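Local coordinates for protein lectin (Lotus tetragonolobus, PDB 2EIG) that probably binds L-fucosyl carbohydrate groups as a legume seed lectin, and holds a calcium and a manganese ion side by side, at residues A46-I51 with A87-E92; P94-G99 with T105-S110; V115-D120 with A161-D166; S121-W126 with L131-I136. All blocks are in the same frame, centred on the assembly; numbering follows the deposited sequence.

From the N terminus the chain first closes a loop at contact 1, where the end of strand 39-50 meets the turn that follows strand 81-88. Contact 2 comes next in series: it pinches a short loop, 94-99 against 105-110, on the way from strand 81-88 to strand 115-120. Contact 3 spans a longer excursion and joins the two sheets of the sandwich, strand 115-120 belonging to one and strand 159-166 to the other. Nested inside it, contact 4 closes the metal-binding loop that leads into strand 135-140. Contacts 3 and 4 touch and share both metal ions, whereas contacts 1 and 4 lie on opposite sides of the chain's centre, about 28 Å apart between centres.

Contact 1 (A46-I51 with A87-E92); sequences ATPVPI and APWGTE
Pro48 points CG at one face of the Trp89 indole, the two side chains crossing at a slant, and nearly all the side-chain contact between 46-51 and 87-92 comes from this pair. Pro48 CG stands 3.5 Å from the centroid of the five-membered ring of Trp89 and only 11° off the ring normal, a well-centred CH-pi interaction. On the flanks, Pro48 CB stands 3.9 Å from Trp89 CD2 and Pro48 CD 4.0 Å from Trp89 CZ2. Proline suits the place because its rigid ring presents C-H groups to the electron-rich indole without a flexible chain to order. Trp89 extends CG away from its own backbone N (chi1 -177°), and chi2 of -97° turns the indole so that its face meets the proline. The six-membered ring reaches farther along the chain: Trp89 CZ3 packs 3.8 Å from Thr47 C, and Trp89 CH2 comes within 3.5 Å of Ala46 O at an oblique angle. Thr47 therefore contributes backbone rather than its side chain. Trp89 takes the second position of a type II turn from Pro88 to Thr91, and Gly90 supplies the positive phi needed at the third. Indole contacts with Ile15 and Ser201 complete its setting. Because strand 199-208 runs between strands 39-50 and 81-88, the pair reaches across it at the end of the seven-stranded antiparallel sheet of the legume lectin beta-sandwich.

Contact 2 (P94-G99 with T105-S110); sequences PPNSQG and TDSSNS
Asn96 and Ser107 carry the hydrogen bonding between the two loop segments. Asn96 O accepts Ser107 N at 3.0 Å, with 155° at the hydrogen, the donor standing 51° out of the carbonyl plane. Ser107 OG adds a weak second bond to Asn96 O at 3.3 Å, its hydroxyl tucked between backbone N and carbonyl carbon by chi1 of 73°. Two CA-H...O contacts reinforce the pairing: Asp106 CA lies 3.1 Å from Pro95 O, and Ser97 CA 3.0 Å from Thr105 O. Van der Waals contact is modest: Pro94 CB is 4.1 Å from Asp106 CB, and the Pro95 side chain crosses that of Asp106, with CB near OD1. Turns shape both sides. Pro95 and Asn96 form the corners of a type II turn, for which proline's fixed phi and asparagine's tolerance of positive phi are apt. On the other segment, Asp106 opens a type I turn and makes an Asx turn, its OD2 accepting Ser108 N at 2.9 Å. At its end Asn109 O accepts Ser110 OG of a second subunit, whose Thr105 packs on Ser110. The arrangement closes the glycine-bearing loop which, in related legume lectins, lends a backbone N-H to the sugar, consistent with a place beside the carbohydrate site.

Contact 3 (V115-D120 with A161-D166); sequences VAVEFD and ATIIYD. With MN (manganese (II) ion), chain F; CA (calcium ion), chain G.
Val117 and Ile163 reach toward each other tip to tip across the core of the legume lectin beta-sandwich, Val117 CG2 standing 3.6 Å from Ile163 CD1. Their strands belong to different sheets, and the CA atoms of Val117 and Ile163 are 8.3 Å apart, so branched aliphatic side chains are suited to bridging the gap; Val174 and Leu172 of strand 171-178 pack around them. Side chains alternate along a strand, and Glu118 accordingly leaves from the other face of its sheet. With chi1 at 65° and the chain extended beyond CG, it delivers OE2 to the manganese ion at 2.2 Å, while OE1 accepts a bond of 2.6 Å from a manganese-bound water. Phe119 turns back into the core, where its CZ lies 3.7 Å from Ala161 CB, an oblique approach. The small methyl of Ala161 lets the ring come close to the opposite strand, and Phe68 meets the same ring. Asp120 closes the strand at the metals; His135 joins the manganese shell, and Asp127 binds both ions. Two positive ions would be expected to keep the Asp120 carboxylate ionised: OD2 binds calcium, and OD1 bridges the pair, 2.2 Å from manganese and 2.5 Å from calcium.

Contact 4 (S121-W126 with L131-I136); sequences SHPNVW and LRSSHI. With CA (calcium ion), chain G; MN (manganese (II) ion), chain F.
His135 ND1 gives its N-H to Ser133 O over 2.8 Å, almost straight at 167° and lying in both the carbonyl and ring planes, while the edge of the same imidazole faces His122 O across the loop at a loose 4.5 Å from CE1. This is the metal-binding loop of legume lectins. Because ND1 carries the proton, NE2 can bind the manganese ion, 2.2 Å away; chi1 of 51° sets the ring between backbone N and carbonyl carbon, and the bond to Ser133 O helps fix its rotation. His122 contributes backbone instead, its O binding calcium at 2.4 Å. Asp127, between the segments, also binds both metals.

Contact between the segments is otherwise close but mild. Pro123 rests its CG 3.5 Å from Ser133 CA, a rigid ring needing no polar partner. Ser134 OG sits 3.3 Å from Ser121 CA, the small side chain letting the two backbones come close. A water joins the segments further, donating to Ser121 O and hydrogen-bonded to Ser133 OG, while Ser121 OG bonds to Glu214.

Farther along, Asn124 offers a neutral amide oxygen, OD1, to calcium at 2.2 Å, while its CB lies over one face of Trp126, offset toward the rim. That indole, stacked on Tyr101 with its other contacts including Gln111 of a second subunit, sends its NE1 to a calcium-bound water 3.0 Å away.

Contact 1 (A46-I51 with A87-E92)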
loop_
_atom_site.group_PDB
_atom_site.type_symbol
_atom_site.label_atom_id
_atom_site.label_comp_id
_atom_site.label_asym_id
_atom_site.label_seq_id
_atom_site.Cartn_x
_atom_site.Cartn_y
_atom_site.Cartn_z
ATOM N N ALA A 46 -7.766 -29.545 -1.077
ATOM C CA ALA A 46 -7.470 -30.505 -2.147
ATOM C C ALA A 46 -7.843 -30.092 -3.579
ATOM O O ALA A 46 -7.718 -30.893 -4.492
ATOM C CB ALA A 46 -8.056 -31.874 -1.801
ATOM N N THR A 47 -8.306 -28.865 -3.785
ATOM C CA THR A 47 -8.661 -28.415 -5.130
ATOM C C THR A 47 -7.823 -27.232 -5.465
ATOM O O THR A 47 -7.653 -26.347 -4.602
ATOM C CB THR A 47 -10.174 -28.021 -5.221
ATOM O OG1 THR A 47 -10.969 -28.990 -4.524
ATOM C CG2 THR A 47 -10.664 -27.886 -6.710
ATOM N N PRO A 48 -7.332 -27.146 -6.720
ATOM C CA PRO A 48 -6.519 -25.965 -7.027
ATOM C C PRO A 48 -7.348 -24.729 -6.778
ATOM O O PRO A 48 -8.579 -24.749 -6.966
ATOM C CB PRO A 48 -6.232 -26.117 -8.528
ATOM C CG PRO A 48 -6.316 -27.562 -8.777
ATOM C CD PRO A 48 -7.440 -28.035 -7.898
ATOM N N VAL A 49 -6.713 -23.666 -6.307
ATOM C CA VAL A 49 -7.425 -22.385 -6.179
ATOM C C VAL A 49 -6.974 -21.474 -7.345
ATOM O O VAL A 49 -5.802 -21.238 -7.504
ATOM C CB VAL A 49 -7.196 -21.689 -4.790
ATOM C CG1 VAL A 49 -8.079 -20.423 -4.662
ATOM C CG2 VAL A 49 -7.515 -22.664 -3.623
ATOM N N PRO A 50 -7.925 -20.972 -8.153
ATOM C CA PRO A 50 -7.536 -20.061 -9.206
ATOM C C PRO A 50 -7.347 -18.659 -8.620
ATOM O O PRO A 50 -8.264 -18.113 -7.986
ATOM C CB PRO A 50 -8.694 -20.138 -10.195
ATOM C CG PRO A 50 -9.829 -20.782 -9.455
ATOM C CD PRO A 50 -9.384 -21.205 -8.121
ATOM N N ILE A 51 -6.155 -18.099 -8.768
ATOM C CA ILE A 51 -5.899 -16.808 -8.121
ATOM C C ILE A 51 -5.698 -15.679 -9.090
ATOM O O ILE A 51 -5.535 -14.525 -8.703
ATOM C CB ILE A 51 -4.697 -16.849 -7.176
ATOM C CG1 ILE A 51 -3.510 -17.528 -7.866
ATOM C CG2 ILE A 51 -5.132 -17.428 -5.804
ATOM C CD1 ILE A 51 -2.216 -17.111 -7.358
ATOM N N ALA A 87 0.983 -21.624 -2.720
ATOM C CA ALA A 87 2.109 -22.145 -3.502
ATOM C C ALA A 87 1.577 -22.711 -4.835
ATOM O O ALA A 87 0.410 -23.123 -4.896
ATOM C CB ALA A 87 2.841 -23.177 -2.741
ATOM N N PRO A 88 2.439 -22.755 -5.875
ATOM C CA PRO A 88 2.061 -23.298 -7.141
ATOM C C PRO A 88 1.372 -24.612 -6.941
ATOM O O PRO A 88 1.856 -25.497 -6.225
ATOM C CB PRO A 88 3.427 -23.510 -7.844
ATOM C CG PRO A 88 4.181 -22.325 -7.389
ATOM C CD PRO A 88 3.860 -22.344 -5.896
ATOM N N TRP A 89 0.211 -24.747 -7.544
ATOM C CA TRP A 89 -0.446 -26.052 -7.497
ATOM C C TRP A 89 0.498 -27.155 -8.061
ATOM O O TRP A 89 1.199 -26.947 -9.050
ATOM C CB TRP A 89 -1.817 -26.025 -8.162
ATOM C CG TRP A 89 -2.481 -27.345 -8.019
ATOM C CD1 TRP A 89 -2.505 -28.355 -8.945
ATOM C CD2 TRP A 89 -3.168 -27.840 -6.855
ATOM N NE1 TRP A 89 -3.193 -29.436 -8.439
ATOM C CE2 TRP A 89 -3.615 -29.147 -7.161
ATOM C CE3 TRP A 89 -3.437 -27.309 -5.573
ATOM C CZ2 TRP A 89 -4.344 -29.926 -6.230
ATOM C CZ3 TRP A 89 -4.169 -28.073 -4.676
ATOM C CH2 TRP A 89 -4.637 -29.351 -5.016
ATOM N N GLY A 90 0.532 -28.301 -7.394
ATOM C CA GLY A 90 1.523 -29.315 -7.674
ATOM C C GLY A 90 2.754 -29.193 -6.773
ATOM O O GLY A 90 3.658 -30.007 -6.918
ATOM N N THR A 91 2.796 -28.155 -5.897
ATOM C CA THR A 91 3.685 -28.013 -4.683
ATOM C C THR A 91 3.858 -29.425 -4.053
ATOM O O THR A 91 2.877 -30.143 -3.888
ATOM C CB THR A 91 3.108 -26.821 -3.538
ATOM O OG1 THR A 91 3.236 -27.191 -2.138
ATOM C CG2 THR A 91 1.634 -26.430 -3.657
ATOM N N GLU A 92 5.093 -29.871 -3.797
ATOM C CA GLU A 92 5.294 -30.949 -2.805
ATOM C C GLU A 92 6.090 -30.308 -1.692
ATOM O O GLU A 92 6.533 -29.166 -1.846
ATOM C CB GLU A 92 6.054 -32.169 -3.370
ATOM C CG GLU A 92 5.317 -32.982 -4.454
ATOM C CD GLU A 92 3.992 -33.531 -3.998
ATOM O OE1 GLU A 92 3.219 -33.959 -4.884
ATOM O OE2 GLU A 92 3.704 -33.546 -2.780
#

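Contact 2 (P94-G99 with T105-S110)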
loop_
_atom_site.group_PDB
_atom_site.type_symbol
_atom_site.label_atom_id
_atom_site.label_comp_id
_atom_site.label_asym_id
_atom_site.label_seq_id
_atom_site.Cartn_x
_atom_site.Cartn_y
_atom_site.Cartn_z
ATOM N N PRO A 94 8.995 -29.132 0.004
ATOM C CA PRO A 94 10.281 -28.959 -0.702
ATOM C C PRO A 94 11.450 -29.686 -0.047
ATOM O O PRO A 94 11.457 -29.928 1.210
ATOM C CB PRO A 94 10.490 -27.434 -0.729
ATOM C CG PRO A 94 9.109 -26.849 -0.282
ATOM C CD PRO A 94 8.545 -27.878 0.634
ATOM N N PRO A 95 12.457 -30.030 -0.872
ATOM C CA PRO A 95 13.739 -30.507 -0.315
ATOM C C PRO A 95 14.285 -29.458 0.640
ATOM O O PRO A 95 13.928 -28.296 0.496
ATOM C CB PRO A 95 14.649 -30.584 -1.557
ATOM C CG PRO A 95 13.764 -30.669 -2.681
ATOM C CD PRO A 95 12.462 -29.995 -2.338
ATOM N N ASN A 96 15.122 -29.830 1.620
ATOM C CA ASN A 96 15.830 -28.817 2.465
ATOM C C ASN A 96 14.947 -27.748 3.151
ATOM O O ASN A 96 15.374 -26.599 3.417
ATOM C CB ASN A 96 16.960 -28.149 1.668
ATOM C CG ASN A 96 17.571 -29.075 0.644
ATOM O OD1 ASN A 96 17.354 -28.910 -0.566
ATOM N ND2 ASN A 96 18.307 -30.068 1.102
ATOM N N SER A 97 13.708 -28.148 3.460
ATOM C CA SER A 97 12.730 -27.271 4.095
ATOM C C SER A 97 12.453 -27.565 5.591
ATOM O O SER A 97 11.513 -27.036 6.164
ATOM C CB SER A 97 11.439 -27.285 3.290
ATOM O OG SER A 97 10.874 -28.595 3.216
ATOM N N GLN A 98 13.274 -28.416 6.212
ATOM C CA GLN A 98 13.079 -28.776 7.631
ATOM C C GLN A 98 13.256 -27.605 8.562
ATOM O O GLN A 98 13.849 -26.569 8.186
ATOM C CB GLN A 98 13.958 -29.963 8.044
ATOM C CG GLN A 98 13.482 -31.295 7.446
ATOM C CD GLN A 98 14.218 -32.457 8.059
ATOM O OE1 GLN A 98 13.606 -33.345 8.697
ATOM N NE2 GLN A 98 15.548 -32.431 7.940
ATOM N N GLY A 99 12.750 -27.764 9.789
ATOM C CA GLY A 99 13.039 -26.801 10.860
ATOM C C GLY A 99 12.551 -25.395 10.532
ATOM O O GLY A 99 11.358 -25.162 10.200
ATOM N N THR A 105 10.325 -23.488 2.259
ATOM C CA THR A 105 11.524 -22.995 1.579
ATOM C C THR A 105 12.506 -24.144 1.460
ATOM O O THR A 105 12.889 -24.716 2.461
ATOM C CB THR A 105 12.149 -21.824 2.382
ATOM O OG1 THR A 105 11.306 -20.667 2.244
ATOM C CG2 THR A 105 13.582 -21.482 1.898
ATOM N N ASP A 106 12.913 -24.447 0.234
ATOM C CA ASP A 106 14.096 -25.220 -0.034
ATOM C C ASP A 106 15.310 -24.299 0.217
ATOM O O ASP A 106 15.549 -23.343 -0.544
ATOM C CB ASP A 106 14.078 -25.656 -1.494
ATOM C CG ASP A 106 15.313 -26.463 -1.907
ATOM O OD1 ASP A 106 15.232 -27.098 -2.961
ATOM O OD2 ASP A 106 16.344 -26.479 -1.215
ATOM N N SER A 107 16.067 -24.611 1.265
ATOM C CA SER A 107 17.159 -23.782 1.731
ATOM C C SER A 107 18.324 -23.716 0.751
ATOM O O SER A 107 19.130 -22.791 0.852
ATOM C CB SER A 107 17.676 -24.235 3.115
ATOM O OG SER A 107 18.401 -25.433 3.015
ATOM N N SER A 108 18.367 -24.648 -0.209
ATOM C CA SER A 108 19.457 -24.711 -1.192
ATOM C C SER A 108 19.046 -24.162 -2.550
ATOM O O SER A 108 19.593 -24.563 -3.543
ATOM C CB SER A 108 19.919 -26.156 -1.396
ATOM O OG SER A 108 20.369 -26.746 -0.201
ATOM N N ASN A 109 18.086 -23.242 -2.541
ATOM C CA ASN A 109 17.356 -22.669 -3.675
ATOM C C ASN A 109 16.751 -21.447 -2.923
ATOM O O ASN A 109 16.728 -21.518 -1.715
ATOM C CB ASN A 109 16.253 -23.651 -3.997
ATOM C CG ASN A 109 15.707 -23.485 -5.336
ATOM O OD1 ASN A 109 14.512 -23.494 -5.519
ATOM N ND2 ASN A 109 16.568 -23.392 -6.316
ATOM N N SER A 110 16.284 -20.329 -3.459
ATOM C CA SER A 110 16.444 -19.643 -4.765
ATOM C C SER A 110 15.244 -19.517 -5.675
ATOM O O SER A 110 14.867 -18.414 -6.080
ATOM C CB SER A 110 17.625 -20.055 -5.570
ATOM O OG SER A 110 18.053 -18.815 -6.126
#

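Contact 3 (V115-D120 with A161-D166)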
loop_
_atom_site.group_PDB
_atom_site.type_symbol
_atom_site.label_atom_id
_atom_site.label_comp_id
_atom_site.label_asym_id
_atom_site.label_seq_id
_atom_site.Cartn_x
_atom_site.Cartn_y
_atom_site.Cartn_z
ATOM N N VAL A 115 3.568 -17.526 -1.118
ATOM C CA VAL A 115 3.186 -16.419 -0.273
ATOM C C VAL A 115 2.753 -17.120 1.005
ATOM O O VAL A 115 1.989 -18.090 0.957
ATOM C CB VAL A 115 2.073 -15.524 -0.907
ATOM C CG1 VAL A 115 1.559 -14.519 0.089
ATOM C CG2 VAL A 115 2.587 -14.759 -2.155
ATOM N N ALA A 116 3.289 -16.671 2.131
ATOM C CA ALA A 116 2.960 -17.284 3.388
ATOM C C ALA A 116 2.761 -16.239 4.499
ATOM O O ALA A 116 3.351 -15.162 4.460
ATOM C CB ALA A 116 4.068 -18.282 3.778
ATOM N N VAL A 117 1.853 -16.555 5.419
ATOM C CA VAL A 117 1.741 -15.927 6.703
ATOM C C VAL A 117 2.213 -16.965 7.749
ATOM O O VAL A 117 1.580 -18.012 7.972
ATOM C CB VAL A 117 0.293 -15.449 6.996
ATOM C CG1 VAL A 117 0.213 -14.781 8.407
ATOM C CG2 VAL A 117 -0.234 -14.478 5.851
ATOM N N GLU A 118 3.333 -16.654 8.378
ATOM C CA GLU A 118 3.991 -17.577 9.276
ATOM C C GLU A 118 3.755 -17.167 10.703
ATOM O O GLU A 118 3.662 -15.995 11.050
ATOM C CB GLU A 118 5.514 -17.684 9.015
ATOM C CG GLU A 118 6.217 -16.357 9.306
ATOM C CD GLU A 118 7.727 -16.458 9.293
ATOM O OE1 GLU A 118 8.317 -17.029 8.374
ATOM O OE2 GLU A 118 8.310 -15.915 10.223
ATOM N N PHE A 119 3.709 -18.171 11.544
ATOM C CA PHE A 119 3.537 -17.984 12.959
ATOM C C PHE A 119 4.775 -18.750 13.386
ATOM O O PHE A 119 4.801 -19.965 13.446
ATOM C CB PHE A 119 2.237 -18.636 13.440
ATOM C CG PHE A 119 0.988 -17.965 12.928
ATOM C CD1 PHE A 119 0.390 -18.379 11.740
ATOM C CD2 PHE A 119 0.426 -16.880 13.624
ATOM C CE1 PHE A 119 -0.766 -17.766 11.255
ATOM C CE2 PHE A 119 -0.730 -16.269 13.152
ATOM C CZ PHE A 119 -1.337 -16.703 11.963
ATOM N N ASP A 120 5.819 -18.011 13.665
ATOM C CA ASP A 120 7.131 -18.556 13.793
ATOM C C ASP A 120 7.468 -18.481 15.284
ATOM O O ASP A 120 7.475 -17.405 15.871
ATOM C CB ASP A 120 8.087 -17.684 12.951
ATOM C CG ASP A 120 9.500 -18.208 12.900
ATOM O OD1 ASP A 120 10.239 -17.852 11.967
ATOM O OD2 ASP A 120 9.937 -18.953 13.788
ATOM N N ALA A 161 -6.791 -16.225 13.594
ATOM C CA ALA A 161 -6.139 -15.495 12.501
ATOM C C ALA A 161 -7.179 -15.231 11.448
ATOM O O ALA A 161 -7.970 -16.112 11.148
ATOM C CB ALA A 161 -5.011 -16.345 11.900
ATOM N N THR A 162 -7.149 -14.032 10.901
ATOM C CA THR A 162 -7.850 -13.652 9.693
ATOM C C THR A 162 -6.862 -13.020 8.699
ATOM O O THR A 162 -6.060 -12.132 9.027
ATOM C CB THR A 162 -8.981 -12.651 10.031
ATOM O OG1 THR A 162 -9.830 -13.227 11.002
ATOM C CG2 THR A 162 -9.766 -12.222 8.793
ATOM N N ILE A 163 -6.925 -13.482 7.467
ATOM C CA ILE A 163 -6.061 -12.970 6.415
ATOM C C ILE A 163 -6.940 -12.509 5.277
ATOM O O ILE A 163 -7.852 -13.223 4.820
ATOM C CB ILE A 163 -5.077 -14.059 5.954
ATOM C CG1 ILE A 163 -4.153 -14.504 7.128
ATOM C CG2 ILE A 163 -4.260 -13.594 4.720
ATOM C CD1 ILE A 163 -3.421 -15.802 6.837
ATOM N N ILE A 164 -6.731 -11.289 4.835
ATOM C CA ILE A 164 -7.570 -10.798 3.742
ATOM C C ILE A 164 -6.568 -10.465 2.670
ATOM O O ILE A 164 -5.577 -9.829 2.964
ATOM C CB ILE A 164 -8.398 -9.531 4.096
ATOM C CG1 ILE A 164 -9.490 -9.846 5.122
ATOM C CG2 ILE A 164 -9.066 -8.933 2.826
ATOM C CD1 ILE A 164 -10.231 -8.588 5.656
ATOM N N TYR A 165 -6.801 -10.958 1.458
ATOM C CA TYR A 165 -6.121 -10.434 0.290
ATOM C C TYR A 165 -7.077 -9.612 -0.531
ATOM O O TYR A 165 -8.032 -10.134 -1.091
ATOM C CB TYR A 165 -5.520 -11.563 -0.562
ATOM C CG TYR A 165 -4.645 -11.000 -1.673
ATOM C CD1 TYR A 165 -3.381 -10.472 -1.404
ATOM C CD2 TYR A 165 -5.119 -10.938 -2.973
ATOM C CE1 TYR A 165 -2.633 -9.905 -2.416
ATOM C CE2 TYR A 165 -4.373 -10.412 -3.995
ATOM C CZ TYR A 165 -3.141 -9.899 -3.720
ATOM O OH TYR A 165 -2.442 -9.395 -4.774
ATOM N N ASP A 166 -6.789 -8.339 -0.665
ATOM C CA ASP A 166 -7.593 -7.494 -1.527
ATOM C C ASP A 166 -6.928 -7.335 -2.905
ATOM O O ASP A 166 -5.950 -6.636 -3.015
ATOM C CB ASP A 166 -7.822 -6.133 -0.870
ATOM C CG ASP A 166 -8.500 -5.154 -1.813
ATOM O OD1 ASP A 166 -9.301 -5.607 -2.624
ATOM O OD2 ASP A 166 -8.211 -3.953 -1.762
HETATM MN MN MN F . 10.422 -15.983 10.792
HETATM CA CA CA G . 12.119 -19.258 12.674
HETATM O O HOH W 1 10.851 -17.115 8.985
HETATM O O HOH W 2 10.611 -14.028 9.729
HETATM O O HOH W 3 12.048 -19.499 10.400
HETATM O O HOH W 4 11.335 -21.452 12.942
#

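Contact 4 (S121-W126 with L131-I136)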
loop_
_atom_site.group_PDB
_atom_site.type_symbol
_atom_site.label_atom_id
_atom_site.label_comp_id
_atom_site.label_asym_id
_atom_site.label_seq_id
_atom_site.Cartn_x
_atom_site.Cartn_y
_atom_site.Cartn_z
ATOM N N SER A 121 7.747 -19.641 15.877
ATOM C CA SER A 121 7.915 -19.752 17.334
ATOM C C SER A 121 9.389 -19.746 17.735
ATOM O O SER A 121 9.707 -19.945 18.874
ATOM C CB SER A 121 7.287 -21.061 17.795
ATOM O OG SER A 121 7.790 -22.158 17.052
ATOM N N HIS A 122 10.294 -19.659 16.767
ATOM C CA HIS A 122 11.722 -19.830 17.040
ATOM C C HIS A 122 12.599 -18.874 16.218
ATOM O O HIS A 122 12.566 -18.939 14.992
ATOM C CB HIS A 122 12.146 -21.264 16.715
ATOM C CG HIS A 122 13.614 -21.505 16.880
ATOM N ND1 HIS A 122 14.198 -21.704 18.109
ATOM C CD2 HIS A 122 14.615 -21.605 15.970
ATOM C CE1 HIS A 122 15.497 -21.896 17.951
ATOM N NE2 HIS A 122 15.774 -21.818 16.665
ATOM N N PRO A 123 13.379 -17.991 16.895
ATOM C CA PRO A 123 14.286 -17.059 16.214
ATOM C C PRO A 123 15.453 -17.780 15.565
ATOM O O PRO A 123 16.330 -18.335 16.234
ATOM C CB PRO A 123 14.779 -16.130 17.324
ATOM C CG PRO A 123 13.868 -16.393 18.453
ATOM C CD PRO A 123 13.445 -17.814 18.349
ATOM N N ASN A 124 15.413 -17.818 14.245
ATOM C CA ASN A 124 16.508 -18.317 13.462
ATOM C C ASN A 124 17.368 -17.079 13.161
ATOM O O ASN A 124 16.995 -15.945 13.470
ATOM C CB ASN A 124 15.971 -18.939 12.178
ATOM C CG ASN A 124 15.265 -20.287 12.407
ATOM O OD1 ASN A 124 14.023 -20.354 12.416
ATOM N ND2 ASN A 124 16.043 -21.347 12.595
ATOM N N VAL A 125 18.498 -17.303 12.519
ATOM C CA VAL A 125 19.440 -16.237 12.169
ATOM C C VAL A 125 18.832 -15.131 11.271
ATOM O O VAL A 125 19.275 -13.981 11.347
ATOM C CB VAL A 125 20.750 -16.839 11.522
ATOM C CG1 VAL A 125 21.360 -17.913 12.438
ATOM C CG2 VAL A 125 20.420 -17.479 10.259
ATOM N N TRP A 126 17.793 -15.481 10.470
ATOM C CA TRP A 126 17.224 -14.602 9.468
ATOM C C TRP A 126 15.946 -13.960 9.974
ATOM O O TRP A 126 15.311 -13.139 9.290
ATOM C CB TRP A 126 16.919 -15.425 8.217
ATOM C CG TRP A 126 16.037 -16.674 8.547
ATOM C CD1 TRP A 126 14.712 -16.684 8.829
ATOM C CD2 TRP A 126 16.481 -18.049 8.654
ATOM N NE1 TRP A 126 14.282 -17.978 9.065
ATOM C CE2 TRP A 126 15.344 -18.832 8.953
ATOM C CE3 TRP A 126 17.722 -18.684 8.512
ATOM C CZ2 TRP A 126 15.409 -20.214 9.109
ATOM C CZ3 TRP A 126 17.795 -20.049 8.680
ATOM C CH2 TRP A 126 16.628 -20.807 8.991
ATOM N N LEU A 131 14.808 -7.819 18.912
ATOM C CA LEU A 131 14.615 -8.939 19.789
ATOM C C LEU A 131 13.133 -9.150 19.619
ATOM O O LEU A 131 12.324 -8.477 20.238
ATOM C CB LEU A 131 15.172 -8.802 21.231
ATOM C CG LEU A 131 15.921 -10.117 21.611
ATOM C CD1 LEU A 131 14.976 -11.280 21.946
ATOM C CD2 LEU A 131 16.930 -10.587 20.554
ATOM N N ARG A 132 12.824 -9.939 18.586
ATOM C CA ARG A 132 11.583 -10.691 18.527
ATOM C C ARG A 132 12.079 -12.080 18.822
ATOM O O ARG A 132 13.178 -12.474 18.428
ATOM C CB ARG A 132 10.921 -10.640 17.148
ATOM C CG ARG A 132 10.053 -9.410 16.873
ATOM C CD ARG A 132 9.293 -9.622 15.574
ATOM N NE ARG A 132 8.842 -8.441 14.918
ATOM C CZ ARG A 132 9.278 -7.192 15.114
ATOM N NH1 ARG A 132 8.757 -6.206 14.392
ATOM N NH2 ARG A 132 10.191 -6.905 16.038
ATOM N N SER A 133 11.296 -12.789 19.596
ATOM C CA SER A 133 11.376 -14.214 19.662
ATOM C C SER A 133 10.312 -14.715 18.630
ATOM O O SER A 133 10.529 -14.648 17.398
ATOM C CB SER A 133 11.082 -14.635 21.108
ATOM O OG SER A 133 11.115 -16.035 21.255
ATOM N N SER A 134 9.155 -15.145 19.127
ATOM C CA SER A 134 8.047 -15.520 18.243
ATOM C C SER A 134 7.533 -14.296 17.517
ATOM O O SER A 134 7.515 -13.190 18.053
ATOM C CB SER A 134 6.904 -16.195 19.022
ATOM O OG SER A 134 7.373 -17.372 19.610
ATOM N N HIS A 135 7.150 -14.500 16.275
ATOM C CA HIS A 135 6.706 -13.419 15.466
ATOM C C HIS A 135 5.709 -13.925 14.422
ATOM O O HIS A 135 5.674 -15.117 14.073
ATOM C CB HIS A 135 7.904 -12.750 14.804
ATOM C CG HIS A 135 8.806 -13.700 14.092
ATOM N ND1 HIS A 135 9.732 -14.492 14.734
ATOM C CD2 HIS A 135 8.926 -13.968 12.781
ATOM C CE1 HIS A 135 10.390 -15.210 13.840
ATOM N NE2 HIS A 135 9.922 -14.898 12.639
ATOM N N ILE A 136 4.873 -13.015 13.964
ATOM C CA ILE A 136 3.951 -13.318 12.900
ATOM C C ILE A 136 4.576 -12.592 11.705
ATOM O O ILE A 136 4.859 -11.394 11.811
ATOM C CB ILE A 136 2.506 -12.837 13.234
ATOM C CG1 ILE A 136 1.907 -13.653 14.391
ATOM C CG2 ILE A 136 1.564 -12.977 11.987
ATOM C CD1 ILE A 136 1.062 -12.757 15.425
HETATM CA CA CA G . 12.119 -19.258 12.674
HETATM MN MN MN F . 10.422 -15.983 10.792
HETATM O O HOH W 5 10.050 -19.121 21.231
HETATM O O HOH W 3 12.048 -19.499 10.400
HETATM O O HOH W 1 10.851 -17.115 8.985
HETATM O O HOH W 2 10.611 -14.028 9.729
HETATM O O HOH W 4 11.335 -21.452 12.942
#